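Local atomic coordinates of yfhH hypothetical protein (Bacillus subtilis, PDB entry 1SF9), a protein that is of unknown function but has been put forward as a putative transcriptional regulator in Bacillus subtilis. Residues D93-S98 / V103-Y108; E26-Q31 / N38-L43. One frame throughout, in Å; residues are numbered along the deposited sequence. Where two conformers were deposited one is given.

Contact 1 of 2, residues D93-S98 / V103-Y108; sequences DEFTIS and VFAWGY
F95 lays its ring against the backbone of the neighbouring strand and illustrates how differently the two faces of one strand pair can be packed. CG anti to the backbone N (chi1 -176°) carries the ring across to residues 105-108, where F95 CZ comes within 3.3 Å of G107 N and the amide N of Y108 lies over one ring face. With no side chain on G107, the strands close up at this point: the CA atoms of I97 and G107, a non-hydrogen-bonded pair, are 4.3 Å apart, and T96 O receives a CA-H...O contact from G107 CA at 3.2 Å. A105 completes the buried side; its CB lies 3.9 Å from I97 CD1 and also touches F95 CE1. Beyond the pair, F95 and I97 continue onto L119, V88 and Y86 of flanking strands.

The other face, carrying T96 and Y108, is more open and wetter. These two form a hydrogen-bonded pair, closed by T96 N to Y108 O and Y108 N to T96 O (3.1 Å). Their side chains run side by side, and T96 CB sits over one face of the Y108 ring in a CH-pi contact, 4.1 Å from the ring centroid. A water bridges T96 OG1 and Y108 OH, at 2.8 Å from each; T96 OG1 also bonds to T85. S98 OG stands at the ring's edge but has its hydrogen-bonding partner in E116, while S98 N bonds W106 O.

The short strand portions 94-98 and 104-108 run at 113° to each other, far from flat antiparallel alignment. Such a strongly twisted beta hairpin, within an antiparallel sheet whose fifth strand returns to pair beside the first, is consistent with a small SH3-like barrel.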
ATOM      1  N   ASP A  93     -10.529  12.199  -0.933  1.00 15.54           N
ATOM      2  CA  ASP A  93      -9.803  12.534  -2.160  1.00 12.85           C
ATOM      3  C   ASP A  93     -10.080  11.545  -3.315  1.00  9.95           C
ATOM      4  O   ASP A  93     -10.456  10.388  -3.088  1.00 12.13           O
ATOM      5  CB  ASP A  93      -8.284  12.519  -1.898  1.00 12.95           C
ATOM      6  CG  ASP A  93      -7.818  13.609  -0.940  1.00 21.34           C
ATOM      7  OD1 ASP A  93      -6.611  13.591  -0.590  1.00 20.93           O
ATOM      8  OD2 ASP A  93      -8.623  14.479  -0.538  1.00 19.64           O
ATOM      9  N   GLU A  94      -9.854  12.019  -4.538  1.00 10.37           N
ATOM     10  CA  GLU A  94     -10.028  11.237  -5.782  1.00  8.67           C
ATOM     11  C   GLU A  94      -8.672  11.226  -6.456  1.00  8.24           C
ATOM     12  O   GLU A  94      -7.964  12.235  -6.457  1.00  9.13           O
ATOM     13  CB  GLU A  94     -11.065  11.890  -6.707  1.00 11.41           C
ATOM     14  CG  GLU A  94     -12.504  11.596  -6.258  1.00 19.69           C
ATOM     15  CD  GLU A  94     -13.576  12.173  -7.182  1.00 22.29           C
ATOM     16  OE1 GLU A  94     -13.288  12.518  -8.353  1.00 21.96           O
ATOM     17  OE2 GLU A  94     -14.734  12.277  -6.717  1.00 29.10           O
ATOM     18  N   PHE A  95      -8.311  10.075  -7.008  1.00  5.71           N
ATOM     19  CA  PHE A  95      -7.007   9.896  -7.623  1.00  6.14           C
ATOM     20  C   PHE A  95      -7.173   9.351  -9.032  1.00  4.90           C
ATOM     21  O   PHE A  95      -7.793   8.315  -9.239  1.00  5.67           O
ATOM     22  CB  PHE A  95      -6.229   8.902  -6.753  1.00  5.50           C
ATOM     23  CG  PHE A  95      -4.810   8.658  -7.195  1.00  4.73           C
ATOM     24  CD1 PHE A  95      -4.492   7.558  -7.971  1.00  4.74           C
ATOM     25  CD2 PHE A  95      -3.778   9.494  -6.763  1.00  4.33           C
ATOM     26  CE1 PHE A  95      -3.164   7.290  -8.306  1.00  8.53           C
ATOM     27  CE2 PHE A  95      -2.444   9.228  -7.099  1.00  5.84           C
ATOM     28  CZ  PHE A  95      -2.140   8.125  -7.863  1.00  6.18           C
ATOM     29  N   THR A  96      -6.601  10.057  -9.985  1.00  4.33           N
ATOM     30  CA  THR A  96      -6.643   9.645 -11.380  1.00  4.90           C
ATOM     31  C   THR A  96      -5.338   8.928 -11.712  1.00  3.66           C
ATOM     32  O   THR A  96      -4.251   9.451 -11.475  1.00  6.33           O
ATOM     33  CB  THR A  96      -6.819  10.880 -12.280  1.00  5.30           C
ATOM     34  OG1 THR A  96      -8.038  11.558 -11.901  1.00  5.15           O
ATOM     35  CG2 THR A  96      -6.850  10.474 -13.756  1.00  6.91           C
ATOM     36  N   ILE A  97      -5.447   7.728 -12.273  1.00  4.21           N
ATOM     37  CA  ILE A  97      -4.256   6.959 -12.602  1.00  5.49           C
ATOM     38  C   ILE A  97      -3.600   7.410 -13.917  1.00  6.38           C
ATOM     39  O   ILE A  97      -4.279   7.597 -14.919  1.00  7.64           O
ATOM     40  CB  ILE A  97      -4.599   5.469 -12.742  1.00  5.35           C
ATOM     41  CG1 ILE A  97      -5.112   4.945 -11.399  1.00  3.79           C
ATOM     42  CG2 ILE A  97      -3.344   4.649 -13.169  1.00  6.48           C
ATOM     43  CD1 ILE A  97      -5.279   3.399 -11.380  1.00  7.23           C
ATOM     44  N   SER A  98      -2.282   7.589 -13.893  1.00  5.24           N
ATOM     45  CA  SER A  98      -1.528   7.950 -15.097  1.00  8.62           C
ATOM     46  C   SER A  98      -1.018   6.636 -15.693  1.00  6.30           C
ATOM     47  O   SER A  98      -1.118   6.388 -16.910  1.00  7.51           O
ATOM     48  CB  SER A  98      -0.359   8.876 -14.768  1.00  9.32           C
ATOM     49  OG  SER A  98      -0.840  10.154 -14.340  1.00  9.38           O
ATOM     50  N   VAL A 103       3.053  -2.859  -7.991  1.00  7.14           N
ATOM     51  CA  VAL A 103       1.761  -2.825  -7.308  1.00  6.30           C
ATOM     52  C   VAL A 103       1.321  -1.386  -7.023  1.00  5.65           C
ATOM     53  O   VAL A 103       0.416  -1.155  -6.228  1.00  6.25           O
ATOM     54  CB  VAL A 103       1.782  -3.641  -5.971  1.00  7.90           C
ATOM     55  CG1 VAL A 103       2.163  -5.097  -6.276  1.00 12.31           C
ATOM     56  CG2 VAL A 103       2.737  -3.038  -4.978  1.00  7.85           C
ATOM     57  N   PHE A 104       1.947  -0.429  -7.695  1.00  6.29           N
ATOM     58  CA  PHE A 104       1.566   0.969  -7.479  1.00  6.55           C
ATOM     59  C   PHE A 104       0.890   1.594  -8.672  1.00  6.22           C
ATOM     60  O   PHE A 104       1.072   1.187  -9.828  1.00  7.17           O
ATOM     61  CB  PHE A 104       2.798   1.822  -7.138  1.00  7.54           C
ATOM     62  CG  PHE A 104       3.397   1.513  -5.793  1.00  9.88           C
ATOM     63  CD1 PHE A 104       2.931   2.169  -4.664  1.00  8.41           C
ATOM     64  CD2 PHE A 104       4.375   0.519  -5.655  1.00 12.97           C
ATOM     65  CE1 PHE A 104       3.435   1.832  -3.377  1.00 14.03           C
ATOM     66  CE2 PHE A 104       4.882   0.181  -4.383  1.00 14.13           C
ATOM     67  CZ  PHE A 104       4.404   0.837  -3.254  1.00 14.14           C
ATOM     68  N   ALA A 105       0.061   2.580  -8.372  1.00  3.29           N
ATOM     69  CA  ALA A 105      -0.558   3.352  -9.420  1.00  4.87           C
ATOM     70  C   ALA A 105       0.087   4.740  -9.305  1.00  4.91           C
ATOM     71  O   ALA A 105       0.075   5.372  -8.244  1.00  5.68           O
ATOM     72  CB  ALA A 105      -2.062   3.454  -9.203  1.00  4.44           C
ATOM     73  N   TRP A 106       0.677   5.190 -10.405  1.00  3.88           N
ATOM     74  CA  TRP A 106       1.254   6.529 -10.455  1.00  6.26           C
ATOM     75  C   TRP A 106       0.173   7.414 -11.058  1.00  5.17           C
ATOM     76  O   TRP A 106      -0.454   7.046 -12.060  1.00  6.52           O
ATOM     77  CB  TRP A 106       2.502   6.541 -11.329  1.00  4.90           C
ATOM     78  CG  TRP A 106       3.657   5.911 -10.632  1.00  5.99           C
ATOM     79  CD1 TRP A 106       3.953   4.585 -10.572  1.00  8.28           C
ATOM     80  CD2 TRP A 106       4.634   6.580  -9.824  1.00  9.89           C
ATOM     81  NE1 TRP A 106       5.067   4.378  -9.769  1.00 10.07           N
ATOM     82  CE2 TRP A 106       5.497   5.590  -9.302  1.00  9.24           C
ATOM     83  CE3 TRP A 106       4.857   7.919  -9.492  1.00  9.05           C
ATOM     84  CZ2 TRP A 106       6.580   5.897  -8.465  1.00 10.64           C
ATOM     85  CZ3 TRP A 106       5.943   8.229  -8.656  1.00 13.01           C
ATOM     86  CH2 TRP A 106       6.784   7.221  -8.155  1.00 12.77           C
ATOM     87  N   GLY A 107      -0.054   8.569 -10.445  1.00  3.86           N
ATOM     88  CA  GLY A 107      -1.104   9.439 -10.953  1.00  4.83           C
ATOM     89  C   GLY A 107      -1.142  10.700 -10.122  1.00  5.78           C
ATOM     90  O   GLY A 107      -0.113  11.145  -9.635  1.00  7.82           O
ATOM     91  N   TYR A 108      -2.317  11.293  -9.976  1.00  3.58           N
ATOM     92  CA  TYR A 108      -2.424  12.505  -9.179  1.00  4.80           C
ATOM     93  C   TYR A 108      -3.798  12.634  -8.525  1.00  5.80           C
ATOM     94  O   TYR A 108      -4.813  12.097  -8.991  1.00  5.15           O
ATOM     95  CB  TYR A 108      -2.196  13.763 -10.048  1.00  5.54           C
ATOM     96  CG  TYR A 108      -3.129  13.843 -11.227  1.00  6.52           C
ATOM     97  CD1 TYR A 108      -2.821  13.180 -12.424  1.00  2.00           C
ATOM     98  CD2 TYR A 108      -4.352  14.525 -11.127  1.00  3.09           C
ATOM     99  CE1 TYR A 108      -3.720  13.186 -13.513  1.00  5.86           C
ATOM    100  CE2 TYR A 108      -5.252  14.540 -12.203  1.00  6.98           C
ATOM    101  CZ  TYR A 108      -4.928  13.875 -13.387  1.00  5.32           C
ATOM    102  OH  TYR A 108      -5.797  13.927 -14.462  1.00  7.66           O
TER
HETATM  103  O   HOH W   1      -8.347  13.870 -13.402  1.00  8.57           O

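Contact 2 of 2, residues E26-Q31 / N38-L43; sequences EKRYSQ and NTEIAL
R28 and Y29, adjacent on one helix, converge on E40 of the next, a worked case of polar side chains bridging the two arms of a helical hairpin (helices 17-30 and 34-53). The backbones stand well apart here, with the CA atoms of Y29 and E40 separated by 9.1 Å, so long side chains span the gap. R28 reaches over fully extended from CG to NE, whereas E40 folds back at chi2 (74°), which swings its carboxylate round to face both partners. Neither flat group is coplanar with the acid: the guanidinium plane is turned 77° from that of the carboxylate and the Y29 ring 68°. In the conformers described, Y29 OH donates to E40 OE1 at 2.9 Å, the oxygen lying near the ring plane at its edge, and Y29 CE2 also brushes E40 CG (3.8 Å). R28 NH1 approaches E40 OE1 as well, in a long, weak hydrogen bond of 3.4 Å within a salt bridge. The Y29 side chain also lies near a bound platinum ion. Two donors thus share OE1, Y29 OH taking the anti lone pair of that oxygen, while E40 OE2 stays 3.7 Å from R28 NH2.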
ATOM      1  N   GLU A  26       9.082  -6.078  -0.474  1.00 12.41           N
ATOM      2  CA  GLU A  26       8.495  -6.168  -1.803  1.00 13.51           C
ATOM      3  C   GLU A  26       9.035  -7.404  -2.521  1.00 13.75           C
ATOM      4  O   GLU A  26       8.285  -8.112  -3.169  1.00 13.45           O
ATOM      5  CB  GLU A  26       8.767  -4.883  -2.584  1.00 16.33           C
ATOM      6  CG  GLU A  26       8.086  -3.684  -1.908  1.00 19.42           C
ATOM      7  CD  GLU A  26       8.154  -2.390  -2.711  1.00 25.27           C
ATOM      8  OE1 GLU A  26       7.595  -1.375  -2.242  1.00 25.20           O
ATOM      9  OE2 GLU A  26       8.761  -2.379  -3.804  1.00 27.20           O
ATOM     10  N   LYS A  27      10.328  -7.688  -2.372  1.00 12.43           N
ATOM     11  CA  LYS A  27      10.895  -8.860  -3.037  1.00 15.02           C
ATOM     12  C   LYS A  27      10.229 -10.115  -2.483  1.00 14.24           C
ATOM     13  O   LYS A  27       9.864 -11.033  -3.220  1.00 15.98           O
ATOM     14  CB  LYS A  27      12.407  -8.914  -2.778  1.00 16.03           C
ATOM     15  CG  LYS A  27      13.154 -10.060  -3.454  1.00 20.48           C
ATOM     16  CD  LYS A  27      14.631  -9.991  -3.084  1.00 21.74           C
ATOM     17  CE  LYS A  27      15.439 -11.131  -3.687  1.00 26.67           C
ATOM     18  NZ  LYS A  27      15.431 -11.073  -5.176  1.00 31.38           N
ATOM     19  N   ARG A  28      10.072 -10.144  -1.172  1.00 14.12           N
ATOM     20  CA  ARG A  28       9.465 -11.282  -0.501  1.00 13.48           C
ATOM     21  C   ARG A  28       8.009 -11.480  -0.930  1.00 13.86           C
ATOM     22  O   ARG A  28       7.614 -12.577  -1.320  1.00 11.76           O
ATOM     23  CB  ARG A  28       9.557 -11.078   1.013  1.00 16.31           C
ATOM     24  CG  ARG A  28       9.109 -12.254   1.824  1.00 21.24           C
ATOM     25  CD  ARG A  28       9.341 -12.015   3.309  1.00 25.09           C
ATOM     26  NE  ARG A  28       8.648 -13.018   4.112  1.00 28.78           N
ATOM     27  CZ  ARG A  28       7.651 -12.742   4.945  1.00 29.51           C
ATOM     28  NH1 ARG A  28       7.234 -11.494   5.086  1.00 29.23           N
ATOM     29  NH2 ARG A  28       7.070 -13.717   5.636  1.00 31.26           N
ATOM     30  N   TYR A  29       7.222 -10.406  -0.882  0.80 10.78           N
ATOM     31  CA  TYR A  29       5.808 -10.497  -1.258  0.80 10.67           C
ATOM     32  C   TYR A  29       5.607 -10.862  -2.726  0.80 11.93           C
ATOM     33  O   TYR A  29       4.657 -11.555  -3.069  0.80 12.34           O
ATOM     34  CB  TYR A  29       5.074  -9.164  -0.996  0.80  9.63           C
ATOM     35  CG  TYR A  29       4.885  -8.804   0.459  0.80 11.01           C
ATOM     36  CD1 TYR A  29       4.302  -7.580   0.820  0.80  8.15           C
ATOM     37  CD2 TYR A  29       5.246  -9.687   1.476  0.80  9.37           C
ATOM     38  CE1 TYR A  29       4.084  -7.254   2.158  0.80 11.34           C
ATOM     39  CE2 TYR A  29       5.027  -9.382   2.805  0.80 11.72           C
ATOM     40  CZ  TYR A  29       4.446  -8.157   3.141  0.80 10.66           C
ATOM     41  OH  TYR A  29       4.224  -7.844   4.451  0.80 14.06           O
ATOM     42  N   SER A  30       6.496 -10.383  -3.585  1.00 12.99           N
ATOM     43  CA  SER A  30       6.387 -10.632  -5.021  1.00 15.63           C
ATOM     44  C   SER A  30       6.518 -12.108  -5.370  1.00 17.29           C
ATOM     45  O   SER A  30       6.106 -12.528  -6.441  1.00 17.78           O
ATOM     46  CB  SER A  30       7.449  -9.847  -5.788  1.00 14.91           C
ATOM     47  OG  SER A  30       8.757 -10.382  -5.588  1.00 19.93           O
ATOM     48  N   GLN A  31       7.084 -12.884  -4.455  1.00 18.21           N
ATOM     49  CA  GLN A  31       7.299 -14.307  -4.699  1.00 20.23           C
ATOM     50  C   GLN A  31       6.312 -15.199  -3.951  1.00 20.05           C
ATOM     51  O   GLN A  31       6.330 -16.426  -4.101  1.00 21.23           O
ATOM     52  CB  GLN A  31       8.734 -14.665  -4.309  1.00 23.43           C
ATOM     53  CG  GLN A  31       9.785 -13.951  -5.163  1.00 28.56           C
ATOM     54  CD  GLN A  31      11.191 -14.130  -4.633  1.00 33.01           C
ATOM     55  OE1 GLN A  31      11.548 -13.601  -3.578  1.00 34.37           O
ATOM     56  NE2 GLN A  31      12.001 -14.889  -5.362  1.00 36.73           N
ATOM     57  N   ASN A  38      -2.207 -14.239   2.190  1.00 11.68           N
ATOM     58  CA  ASN A  38      -3.306 -14.212   3.147  1.00 13.14           C
ATOM     59  C   ASN A  38      -2.806 -14.568   4.544  1.00 11.28           C
ATOM     60  O   ASN A  38      -3.277 -13.995   5.522  1.00 10.83           O
ATOM     61  CB  ASN A  38      -4.412 -15.192   2.748  1.00 14.07           C
ATOM     62  CG  ASN A  38      -5.212 -14.713   1.561  1.00 19.39           C
ATOM     63  OD1 ASN A  38      -5.552 -13.545   1.464  1.00 20.97           O
ATOM     64  ND2 ASN A  38      -5.539 -15.631   0.658  1.00 25.44           N
ATOM     65  N   THR A  39      -1.881 -15.521   4.640  1.00 11.20           N
ATOM     66  CA  THR A  39      -1.323 -15.916   5.944  1.00 11.42           C
ATOM     67  C   THR A  39      -0.556 -14.735   6.542  1.00 11.84           C
ATOM     68  O   THR A  39      -0.690 -14.423   7.715  1.00 10.50           O
ATOM     69  CB  THR A  39      -0.389 -17.125   5.794  1.00 15.93           C
ATOM     70  OG1 THR A  39      -1.152 -18.227   5.292  1.00 17.36           O
ATOM     71  CG2 THR A  39       0.210 -17.519   7.133  1.00 16.75           C
ATOM     72  N   GLU A  40       0.243 -14.078   5.712  0.80 11.29           N
ATOM     73  CA  GLU A  40       1.028 -12.913   6.140  0.80 11.16           C
ATOM     74  C   GLU A  40       0.118 -11.799   6.654  0.80 11.05           C
ATOM     75  O   GLU A  40       0.390 -11.194   7.697  0.80  9.71           O
ATOM     76  CB  GLU A  40       1.850 -12.384   4.963  0.80 11.23           C
ATOM     77  CG  GLU A  40       2.511 -11.022   5.200  0.80 14.99           C
ATOM     78  CD  GLU A  40       3.698 -11.108   6.128  0.80 18.03           C
ATOM     79  OE1 GLU A  40       4.421 -10.093   6.299  0.80 17.78           O
ATOM     80  OE2 GLU A  40       3.916 -12.204   6.688  0.80 22.52           O
ATOM     81  N   ILE A  41      -0.961 -11.530   5.925  1.00 10.28           N
ATOM     82  CA  ILE A  41      -1.900 -10.488   6.311  1.00 10.04           C
ATOM     83  C   ILE A  41      -2.592 -10.849   7.625  1.00 10.92           C
ATOM     84  O   ILE A  41      -2.799 -10.004   8.480  1.00  9.61           O
ATOM     85  CB  ILE A  41      -2.937 -10.229   5.189  1.00 11.82           C
ATOM     86  CG1 ILE A  41      -2.231  -9.534   4.015  1.00 11.85           C
ATOM     87  CG2 ILE A  41      -4.080  -9.316   5.691  1.00 12.85           C
ATOM     88  CD1 ILE A  41      -3.009  -9.566   2.719  1.00 12.94           C
ATOM     89  N   ALA A  42      -2.927 -12.126   7.804  1.00  9.69           N
ATOM     90  CA  ALA A  42      -3.567 -12.530   9.059  1.00 10.28           C
ATOM     91  C   ALA A  42      -2.620 -12.329  10.238  1.00  9.07           C
ATOM     92  O   ALA A  42      -3.035 -11.858  11.303  1.00 11.07           O
ATOM     93  CB  ALA A  42      -4.003 -14.010   8.966  1.00  9.53           C
ATOM     94  N   LEU A  43      -1.350 -12.698  10.068  0.80  7.70           N
ATOM     95  CA  LEU A  43      -0.372 -12.546  11.134  0.80  6.81           C
ATOM     96  C   LEU A  43      -0.151 -11.066  11.446  0.80  9.84           C
ATOM     97  O   LEU A  43      -0.094 -10.671  12.607  0.80 10.29           O
ATOM     98  CB  LEU A  43       0.941 -13.203  10.748  0.80  9.69           C
ATOM     99  CG  LEU A  43       0.899 -14.738  10.721  0.80 10.92           C
ATOM    100  CD1 LEU A  43       2.238 -15.310  10.272  0.80 11.68           C
ATOM    101  CD2 LEU A  43       0.548 -15.253  12.117  0.80 11.85           C
TER

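The two contacts lie in different parts of the fold, their centres about 23 Å apart on opposite sides of the chain's centre. Contact 1 joins neighbouring strands of the sheet and combines backbone hydrogen bonds with a buried apolar face; contact 2 joins neighbouring helices through side-chain ends alone, at a largely polar and partly exposed site with much less buried surface. No strand or helix is common to both, yet both reach helix 57-74: V103, just before strand 104-109, and F104, at its start, touch it in contact 1, and E26, N38 and I41 do so from the helical hairpin. Directly, the segments meet where F104 CE2 packs 3.8 Å from E26 OE1.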